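Long-range contact in mannan endo-1,4-beta-mannosidase (Bacillus subtilis, PDB 3CBW), which hydrolyses internal beta-1,4-mannosidic linkages in mannan, galactomannan and glucomannan, and takes part in glucomannan degradation: residues C75-I87 with I111-F125. The protein carries 3 engineered substitutions. Numbering follows the deposited sequence.
Sequences CDYARGWLETANI and ISLHLANPAFQSGHF
The carboxylate of D76 grips H114 through both of its oxygens. D76 OD1 accepts from H114 N at 2.9 Å on its syn lone pair, and also from A78 N, closing an Asx turn. H114 ND1 donates to D76 OD2 at 2.6 Å; the acceptor lies nearly in the imidazole plane, whereas the ring donor stands 48° out of the carboxylate plane, and S112 OG donates to the same OD2 from the opposite face. D76 OD2 comes to lie between these two donors because chi1 of -168° swings the carboxylate away from the backbone N. Replacing D76 by an alanine removes the carboxylate, which would probably leave H114 ND1 and S112 OG without their shared acceptor and the H114 ring freer to turn. That matters because H114 is, by similarity, a substrate-binding residue, and its ring packs edge-to-face with H175.

On the face that carries I111, its CG2 sits over the centre of the Y77 ring, a CH-pi contact 4.2 Å from the ring centroid; L113 CD2 touches Y77 CB. Farther along, W81 turns its edge to the face of F125, the planes 65° apart. In the loops, T84 N donates to S122 OG (2.9 Å), while Q121 NE2 donates to T84 O at 2.8 Å, the acceptor lying in the plane of the Q121 amide. I87 CG1 packs on A116 CB at 3.7 Å.

Strands 72-79 and 108-114 run parallel, with S112 N donating to C75 O and D76 bridged in register with S112; helix 96-104 joins them as a beta-alpha-beta unit of the TIM barrel, strands 41-49 and 169-172 flank the pair, and helix 143-163 packs on Y77 and I111.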
ATOM      1  N   CYS A  75       8.066  -0.465   2.554  1.00  8.45           N
ATOM      2  CA  CYS A  75       8.466  -0.579   3.959  1.00  9.12           C
ATOM      3  C   CYS A  75       7.234  -0.407   4.824  1.00  8.78           C
ATOM      4  O   CYS A  75       6.285   0.269   4.434  1.00  9.55           O
ATOM      5  CB  CYS A  75       9.511   0.490   4.325  1.00  9.99           C
ATOM      6  SG  CYS A  75       9.851   0.740   6.153  1.00  9.93           S
ATOM      7  N   ASP A  76       7.246  -1.013   6.005  1.00  8.25           N
ATOM      8  CA  ASP A  76       6.176  -0.779   6.970  1.00  8.50           C
ATOM      9  C   ASP A  76       6.820  -0.225   8.229  1.00  8.22           C
ATOM     10  O   ASP A  76       7.720  -0.826   8.804  1.00  8.78           O
ATOM     11  CB  ASP A  76       5.401  -2.077   7.211  1.00  8.64           C
ATOM     12  CG  ASP A  76       4.104  -1.865   7.966  1.00  8.80           C
ATOM     13  OD1 ASP A  76       4.130  -1.321   9.092  1.00  8.72           O
ATOM     14  OD2 ASP A  76       3.055  -2.292   7.425  1.00  8.75           O
ATOM     15  N   TYR A  77       6.384   0.962   8.630  1.00  8.04           N
ATOM     16  CA  TYR A  77       6.943   1.628   9.795  1.00  8.91           C
ATOM     17  C   TYR A  77       6.509   1.005  11.127  1.00  8.89           C
ATOM     18  O   TYR A  77       7.149   1.258  12.164  1.00  9.78           O
ATOM     19  CB  TYR A  77       6.448   3.061   9.848  1.00  9.14           C
ATOM     20  CG  TYR A  77       7.030   4.120   8.934  1.00  8.40           C
ATOM     21  CD1 TYR A  77       8.257   3.973   8.267  1.00  8.93           C
ATOM     22  CD2 TYR A  77       6.375   5.337   8.825  1.00  8.67           C
ATOM     23  CE1 TYR A  77       8.781   5.021   7.489  1.00  8.79           C
ATOM     24  CE2 TYR A  77       6.888   6.383   8.077  1.00  8.94           C
ATOM     25  CZ  TYR A  77       8.086   6.227   7.411  1.00  8.93           C
ATOM     26  OH  TYR A  77       8.568   7.299   6.695  1.00  9.51           O
ATOM     27  N   ALA A  78       5.400   0.269  11.135  1.00  8.45           N
ATOM     28  CA  ALA A  78       4.732  -0.036  12.400  1.00  9.31           C
ATOM     29  C   ALA A  78       4.793  -1.510  12.750  1.00  9.16           C
ATOM     30  O   ALA A  78       4.258  -2.358  12.032  1.00 10.00           O
ATOM     31  CB  ALA A  78       3.301   0.463  12.378  1.00  9.75           C
ATOM     32  N   ARG A  79       5.460  -1.802  13.869  1.00  9.60           N
ATOM     33  CA  ARG A  79       5.594  -3.151  14.359  1.00 10.30           C
ATOM     34  C   ARG A  79       4.559  -3.333  15.472  1.00 10.10           C
ATOM     35  O   ARG A  79       4.893  -3.395  16.658  1.00 10.68           O
ATOM     36  CB  ARG A  79       7.025  -3.404  14.852  1.00 10.89           C
ATOM     37  CG  ARG A  79       8.126  -3.368  13.741  1.00 12.69           C
ATOM     38  CD  ARG A  79       8.609  -1.954  13.325  1.00 13.44           C
ATOM     39  NE  ARG A  79       8.887  -1.143  14.508  1.00 13.53           N
ATOM     40  CZ  ARG A  79      10.035  -1.128  15.186  1.00 13.59           C
ATOM     41  NH1 ARG A  79      11.098  -1.813  14.766  1.00 13.79           N
ATOM     42  NH2 ARG A  79      10.127  -0.386  16.283  1.00 14.95           N
ATOM     43  N   GLY A  80       3.297  -3.443  15.073  1.00  9.98           N
ATOM     44  CA  GLY A  80       2.174  -3.299  16.009  1.00 10.47           C
ATOM     45  C   GLY A  80       1.920  -4.453  16.962  1.00 10.83           C
ATOM     46  O   GLY A  80       1.015  -4.368  17.791  1.00 11.19           O
ATOM     47  N   TRP A  81       2.695  -5.527  16.821  1.00 11.46           N
ATOM     48  CA  TRP A  81       2.675  -6.656  17.765  1.00 12.25           C
ATOM     49  C   TRP A  81       3.509  -6.385  19.020  1.00 12.74           C
ATOM     50  O   TRP A  81       3.359  -7.089  20.017  1.00 13.20           O
ATOM     51  CB  TRP A  81       3.178  -7.938  17.091  1.00 12.78           C
ATOM     52  CG  TRP A  81       4.522  -7.768  16.445  1.00 13.33           C
ATOM     53  CD1 TRP A  81       5.752  -7.983  17.011  1.00 13.65           C
ATOM     54  CD2 TRP A  81       4.767  -7.314  15.110  1.00 13.53           C
ATOM     55  NE1 TRP A  81       6.748  -7.693  16.101  1.00 13.94           N
ATOM     56  CE2 TRP A  81       6.167  -7.277  14.929  1.00 14.18           C
ATOM     57  CE3 TRP A  81       3.932  -6.934  14.045  1.00 13.69           C
ATOM     58  CZ2 TRP A  81       6.752  -6.889  13.720  1.00 14.72           C
ATOM     59  CZ3 TRP A  81       4.522  -6.543  12.846  1.00 14.07           C
ATOM     60  CH2 TRP A  81       5.916  -6.526  12.700  1.00 14.13           C
ATOM     61  N   LEU A  82       4.390  -5.391  18.977  1.00 12.94           N
ATOM     62  CA  LEU A  82       5.321  -5.164  20.091  1.00 13.86           C
ATOM     63  C   LEU A  82       4.609  -4.590  21.299  1.00 14.28           C
ATOM     64  O   LEU A  82       3.785  -3.686  21.176  1.00 14.39           O
ATOM     65  CB  LEU A  82       6.460  -4.228  19.673  1.00 14.19           C
ATOM     66  CG  LEU A  82       7.448  -4.705  18.610  1.00 14.85           C
ATOM     67  CD1 LEU A  82       8.358  -3.555  18.224  1.00 15.65           C
ATOM     68  CD2 LEU A  82       8.276  -5.880  19.106  1.00 16.71           C
ATOM     69  N   GLU A  83       4.930  -5.126  22.474  1.00 15.36           N
ATOM     70  CA  GLU A  83       4.520  -4.508  23.725  1.00 16.81           C
ATOM     71  C   GLU A  83       5.636  -3.574  24.146  1.00 16.84           C
ATOM     72  O   GLU A  83       6.761  -4.007  24.389  1.00 17.39           O
ATOM     73  CB  GLU A  83       4.275  -5.563  24.802  1.00 17.45           C
ATOM     74  CG  GLU A  83       3.009  -6.393  24.590  1.00 21.41           C
ATOM     75  CD  GLU A  83       1.734  -5.605  24.843  1.00 26.23           C
ATOM     76  OE1 GLU A  83       1.693  -4.812  25.808  1.00 28.15           O
ATOM     77  OE2 GLU A  83       0.768  -5.786  24.074  1.00 28.19           O
ATOM     78  N   THR A  84       5.318  -2.290  24.228  1.00 17.34           N
ATOM     79  CA  THR A  84       6.336  -1.260  24.393  1.00 17.69           C
ATOM     80  C   THR A  84       5.930  -0.303  25.505  1.00 18.17           C
ATOM     81  O   THR A  84       4.751  -0.239  25.882  1.00 18.25           O
ATOM     82  CB  THR A  84       6.542  -0.471  23.073  1.00 17.67           C
ATOM     83  OG1 THR A  84       5.283   0.043  22.625  1.00 17.01           O
ATOM     84  CG2 THR A  84       7.137  -1.365  21.987  1.00 18.52           C
ATOM     85  N   ALA A  85       6.905   0.443  26.021  1.00 18.79           N
ATOM     86  CA  ALA A  85       6.666   1.406  27.102  1.00 19.04           C
ATOM     87  C   ALA A  85       5.696   2.508  26.677  1.00 18.99           C
ATOM     88  O   ALA A  85       4.786   2.882  27.423  1.00 19.54           O
ATOM     89  CB  ALA A  85       7.989   2.008  27.594  1.00 19.70           C
ATOM     90  N   ASN A  86       5.895   3.014  25.462  1.00 17.99           N
ATOM     91  CA  ASN A  86       5.006   3.993  24.857  1.00 17.18           C
ATOM     92  C   ASN A  86       4.528   3.393  23.545  1.00 15.67           C
ATOM     93  O   ASN A  86       5.311   2.760  22.836  1.00 15.35           O
ATOM     94  CB  ASN A  86       5.737   5.321  24.613  1.00 18.29           C
ATOM     95  CG  ASN A  86       6.162   6.001  25.907  1.00 21.50           C
ATOM     96  OD1 ASN A  86       5.377   6.123  26.842  1.00 23.47           O
ATOM     97  ND2 ASN A  86       7.411   6.457  25.955  1.00 24.13           N
ATOM     98  N   ILE A  87       3.247   3.559  23.237  1.00 14.23           N
ATOM     99  CA  ILE A  87       2.690   2.952  22.024  1.00 13.80           C
ATOM    100  C   ILE A  87       3.449   3.349  20.747  1.00 13.66           C
ATOM    101  O   ILE A  87       3.641   2.519  19.859  1.00 13.28           O
ATOM    102  CB  ILE A  87       1.170   3.210  21.896  1.00 13.35           C
ATOM    103  CG1 ILE A  87       0.577   2.311  20.806  1.00 13.26           C
ATOM    104  CG2 ILE A  87       0.857   4.710  21.677  1.00 13.43           C
ATOM    105  CD1 ILE A  87      -0.919   2.217  20.861  1.00 13.51           C
ATOM    106  N   ILE A 111       4.712   2.867   1.552  1.00  6.87           N
ATOM    107  CA  ILE A 111       4.661   2.657   3.002  1.00  7.83           C
ATOM    108  C   ILE A 111       3.284   2.182   3.451  1.00  7.63           C
ATOM    109  O   ILE A 111       2.264   2.778   3.087  1.00  8.35           O
ATOM    110  CB  ILE A 111       5.062   3.956   3.764  1.00  8.02           C
ATOM    111  CG1 ILE A 111       6.528   4.288   3.454  1.00  9.86           C
ATOM    112  CG2 ILE A 111       4.833   3.815   5.271  1.00  9.83           C
ATOM    113  CD1 ILE A 111       7.003   5.659   3.921  1.00  9.75           C
ATOM    114  N   SER A 112       3.282   1.097   4.225  1.00  7.74           N
ATOM    115  CA  SER A 112       2.094   0.619   4.939  1.00  7.57           C
ATOM    116  C   SER A 112       2.349   0.680   6.437  1.00  7.65           C
ATOM    117  O   SER A 112       3.455   0.986   6.867  1.00  8.03           O
ATOM    118  CB  SER A 112       1.733  -0.813   4.524  1.00  8.48           C
ATOM    119  OG  SER A 112       2.782  -1.727   4.820  1.00  9.21           O
ATOM    120  N   LEU A 113       1.307   0.402   7.218  1.00  7.77           N
ATOM    121  CA  LEU A 113       1.381   0.533   8.674  1.00  7.77           C
ATOM    122  C   LEU A 113       0.633  -0.575   9.395  1.00  8.17           C
ATOM    123  O   LEU A 113      -0.602  -0.587   9.418  1.00  9.03           O
ATOM    124  CB  LEU A 113       0.766   1.859   9.121  1.00  8.13           C
ATOM    125  CG  LEU A 113       1.338   3.153   8.528  1.00  8.60           C
ATOM    126  CD1 LEU A 113       0.413   4.334   8.742  1.00  9.22           C
ATOM    127  CD2 LEU A 113       2.713   3.440   9.106  1.00  9.60           C
ATOM    128  N   HIS A 114       1.368  -1.480  10.033  1.00  8.09           N
ATOM    129  CA  HIS A 114       0.737  -2.458  10.937  1.00  8.23           C
ATOM    130  C   HIS A 114       0.570  -1.838  12.323  1.00  8.07           C
ATOM    131  O   HIS A 114       1.234  -2.231  13.286  1.00  9.04           O
ATOM    132  CB  HIS A 114       1.526  -3.758  10.974  1.00  8.52           C
ATOM    133  CG  HIS A 114       1.284  -4.619   9.772  1.00  8.60           C
ATOM    134  ND1 HIS A 114       1.603  -4.217   8.491  1.00  8.57           N
ATOM    135  CD2 HIS A 114       0.728  -5.849   9.655  1.00 10.15           C
ATOM    136  CE1 HIS A 114       1.266  -5.170   7.637  1.00  9.34           C
ATOM    137  NE2 HIS A 114       0.738  -6.173   8.319  1.00 10.42           N
ATOM    138  N   LEU A 115      -0.334  -0.864  12.426  1.00  8.07           N
ATOM    139  CA  LEU A 115      -0.459  -0.031  13.615  1.00  8.97           C
ATOM    140  C   LEU A 115      -0.799  -0.819  14.856  1.00  8.73           C
ATOM    141  O   LEU A 115      -1.713  -1.651  14.844  1.00  8.89           O
ATOM    142  CB  LEU A 115      -1.553   1.014  13.426  1.00  9.18           C
ATOM    143  CG  LEU A 115      -1.349   2.116  12.391  1.00  9.36           C
ATOM    144  CD1 LEU A 115      -2.634   2.951  12.309  1.00 10.81           C
ATOM    145  CD2 LEU A 115      -0.154   2.985  12.772  1.00  9.14           C
ATOM    146  N   ALA A 116      -0.087  -0.517  15.940  1.00  8.87           N
ATOM    147  CA  ALA A 116      -0.512  -0.950  17.267  1.00  9.04           C
ATOM    148  C   ALA A 116      -1.905  -0.399  17.546  1.00  8.87           C
ATOM    149  O   ALA A 116      -2.349   0.571  16.914  1.00  8.99           O
ATOM    150  CB  ALA A 116       0.484  -0.490  18.316  1.00  9.79           C
ATOM    151  N   ASN A 117      -2.584  -1.026  18.503  1.00  9.63           N
ATOM    152  CA  ASN A 117      -3.988  -0.792  18.780  1.00  9.59           C
ATOM    153  C   ASN A 117      -4.142   0.194  19.928  1.00 10.10           C
ATOM    154  O   ASN A 117      -3.872  -0.147  21.084  1.00 10.58           O
ATOM    155  CB  ASN A 117      -4.606  -2.135  19.157  1.00  9.94           C
ATOM    156  CG  ASN A 117      -6.092  -2.084  19.371  1.00  9.86           C
ATOM    157  OD1 ASN A 117      -6.689  -1.024  19.557  1.00 10.15           O
ATOM    158  ND2 ASN A 117      -6.711  -3.269  19.364  1.00 10.31           N
ATOM    159  N   PRO A 118      -4.596   1.420  19.625  1.00  9.88           N
ATOM    160  CA  PRO A 118      -4.662   2.445  20.673  1.00 10.34           C
ATOM    161  C   PRO A 118      -5.795   2.245  21.684  1.00 10.98           C
ATOM    162  O   PRO A 118      -5.916   3.030  22.619  1.00 11.46           O
ATOM    163  CB  PRO A 118      -4.818   3.743  19.881  1.00 10.34           C
ATOM    164  CG  PRO A 118      -5.507   3.338  18.626  1.00 10.57           C
ATOM    165  CD  PRO A 118      -5.048   1.939  18.318  1.00 10.14           C
ATOM    166  N   ALA A 119      -6.601   1.198  21.529  1.00 11.23           N
ATOM    167  CA  ALA A 119      -7.525   0.816  22.605  1.00 11.88           C
ATOM    168  C   ALA A 119      -6.759   0.224  23.788  1.00 12.21           C
ATOM    169  O   ALA A 119      -7.317   0.077  24.883  1.00 12.81           O
ATOM    170  CB  ALA A 119      -8.581  -0.165  22.099  1.00 11.92           C
ATOM    171  N   PHE A 120      -5.491  -0.114  23.567  1.00 12.25           N
ATOM    172  CA  PHE A 120      -4.615  -0.723  24.563  1.00 13.47           C
ATOM    173  C   PHE A 120      -3.399   0.156  24.813  1.00 13.64           C
ATOM    174  O   PHE A 120      -3.107   1.071  24.041  1.00 13.24           O
ATOM    175  CB  PHE A 120      -4.145  -2.102  24.082  1.00 14.53           C
ATOM    176  CG  PHE A 120      -5.239  -3.122  24.010  1.00 15.83           C
ATOM    177  CD1 PHE A 120      -5.484  -3.970  25.089  1.00 17.74           C
ATOM    178  CD2 PHE A 120      -6.026  -3.244  22.868  1.00 16.11           C
ATOM    179  CE1 PHE A 120      -6.500  -4.927  25.030  1.00 19.01           C
ATOM    180  CE2 PHE A 120      -7.043  -4.184  22.792  1.00 17.07           C
ATOM    181  CZ  PHE A 120      -7.285  -5.033  23.881  1.00 18.29           C
ATOM    182  N   GLN A 121      -2.680  -0.130  25.892  1.00 13.96           N
ATOM    183  CA  GLN A 121      -1.483   0.621  26.226  1.00 14.19           C
ATOM    184  C   GLN A 121      -0.444   0.556  25.098  1.00 13.81           C
ATOM    185  O   GLN A 121       0.231   1.543  24.805  1.00 13.48           O
ATOM    186  CB  GLN A 121      -0.905   0.105  27.549  1.00 15.30           C
ATOM    187  CG  GLN A 121       0.376   0.795  27.992  1.00 16.87           C
ATOM    188  CD  GLN A 121       1.622   0.217  27.345  1.00 18.06           C
ATOM    189  OE1 GLN A 121       1.677  -0.972  27.014  1.00 19.20           O
ATOM    190  NE2 GLN A 121       2.633   1.061  27.158  1.00 19.01           N
ATOM    191  N   SER A 122      -0.298  -0.624  24.502  1.00 13.45           N
ATOM    192  CA  SER A 122       0.561  -0.810  23.338  1.00 13.48           C
ATOM    193  C   SER A 122       0.213  -2.134  22.675  1.00 12.78           C
ATOM    194  O   SER A 122      -0.633  -2.878  23.176  1.00 12.52           O
ATOM    195  CB  SER A 122       2.044  -0.760  23.726  1.00 13.97           C
ATOM    196  OG  SER A 122       2.411  -1.907  24.472  1.00 14.76           O
ATOM    197  N   GLY A 123       0.854  -2.401  21.537  1.00 12.24           N
ATOM    198  CA  GLY A 123       0.702  -3.670  20.833  1.00 12.44           C
ATOM    199  C   GLY A 123      -0.732  -3.976  20.455  1.00 12.19           C
ATOM    200  O   GLY A 123      -1.504  -3.081  20.103  1.00 11.67           O
ATOM    201  N   HIS A 124      -1.077  -5.260  20.495  1.00 12.20           N
ATOM    202  CA  HIS A 124      -2.453  -5.723  20.279  1.00 12.33           C
ATOM    203  C   HIS A 124      -3.025  -5.397  18.896  1.00 11.72           C
ATOM    204  O   HIS A 124      -4.239  -5.241  18.753  1.00 10.83           O
ATOM    205  CB  HIS A 124      -3.386  -5.174  21.368  1.00 13.30           C
ATOM    206  CG  HIS A 124      -3.108  -5.720  22.733  1.00 15.26           C
ATOM    207  ND1 HIS A 124      -2.149  -5.186  23.565  1.00 16.91           N
ATOM    208  CD2 HIS A 124      -3.652  -6.764  23.403  1.00 17.65           C
ATOM    209  CE1 HIS A 124      -2.125  -5.866  24.699  1.00 18.86           C
ATOM    210  NE2 HIS A 124      -3.022  -6.831  24.624  1.00 18.84           N
ATOM    211  N   PHE A 125      -2.168  -5.351  17.874  1.00 10.46           N
ATOM    212  CA  PHE A 125      -2.602  -4.932  16.530  1.00 10.72           C
ATOM    213  C   PHE A 125      -3.704  -5.783  15.901  1.00 10.35           C
ATOM    214  O   PHE A 125      -4.452  -5.295  15.048  1.00  9.78           O
ATOM    215  CB  PHE A 125      -1.406  -4.758  15.576  1.00 11.38           C
ATOM    216  CG  PHE A 125      -0.811  -6.042  15.046  1.00 11.49           C
ATOM    217  CD1 PHE A 125      -0.403  -6.100  13.723  1.00 15.77           C
ATOM    218  CD2 PHE A 125      -0.579  -7.153  15.858  1.00 12.41           C
ATOM    219  CE1 PHE A 125       0.181  -7.245  13.202  1.00 16.50           C
ATOM    220  CE2 PHE A 125      -0.008  -8.324  15.327  1.00 13.94           C
ATOM    221  CZ  PHE A 125       0.377  -8.358  14.005  1.00 15.59           C
TER
HETATM  222  O   HOH W   1       0.898  -7.206  21.234  1.00 20.17           O
HETATM  223  O   HOH W   2       3.352  -0.979  20.604  1.00 14.48           O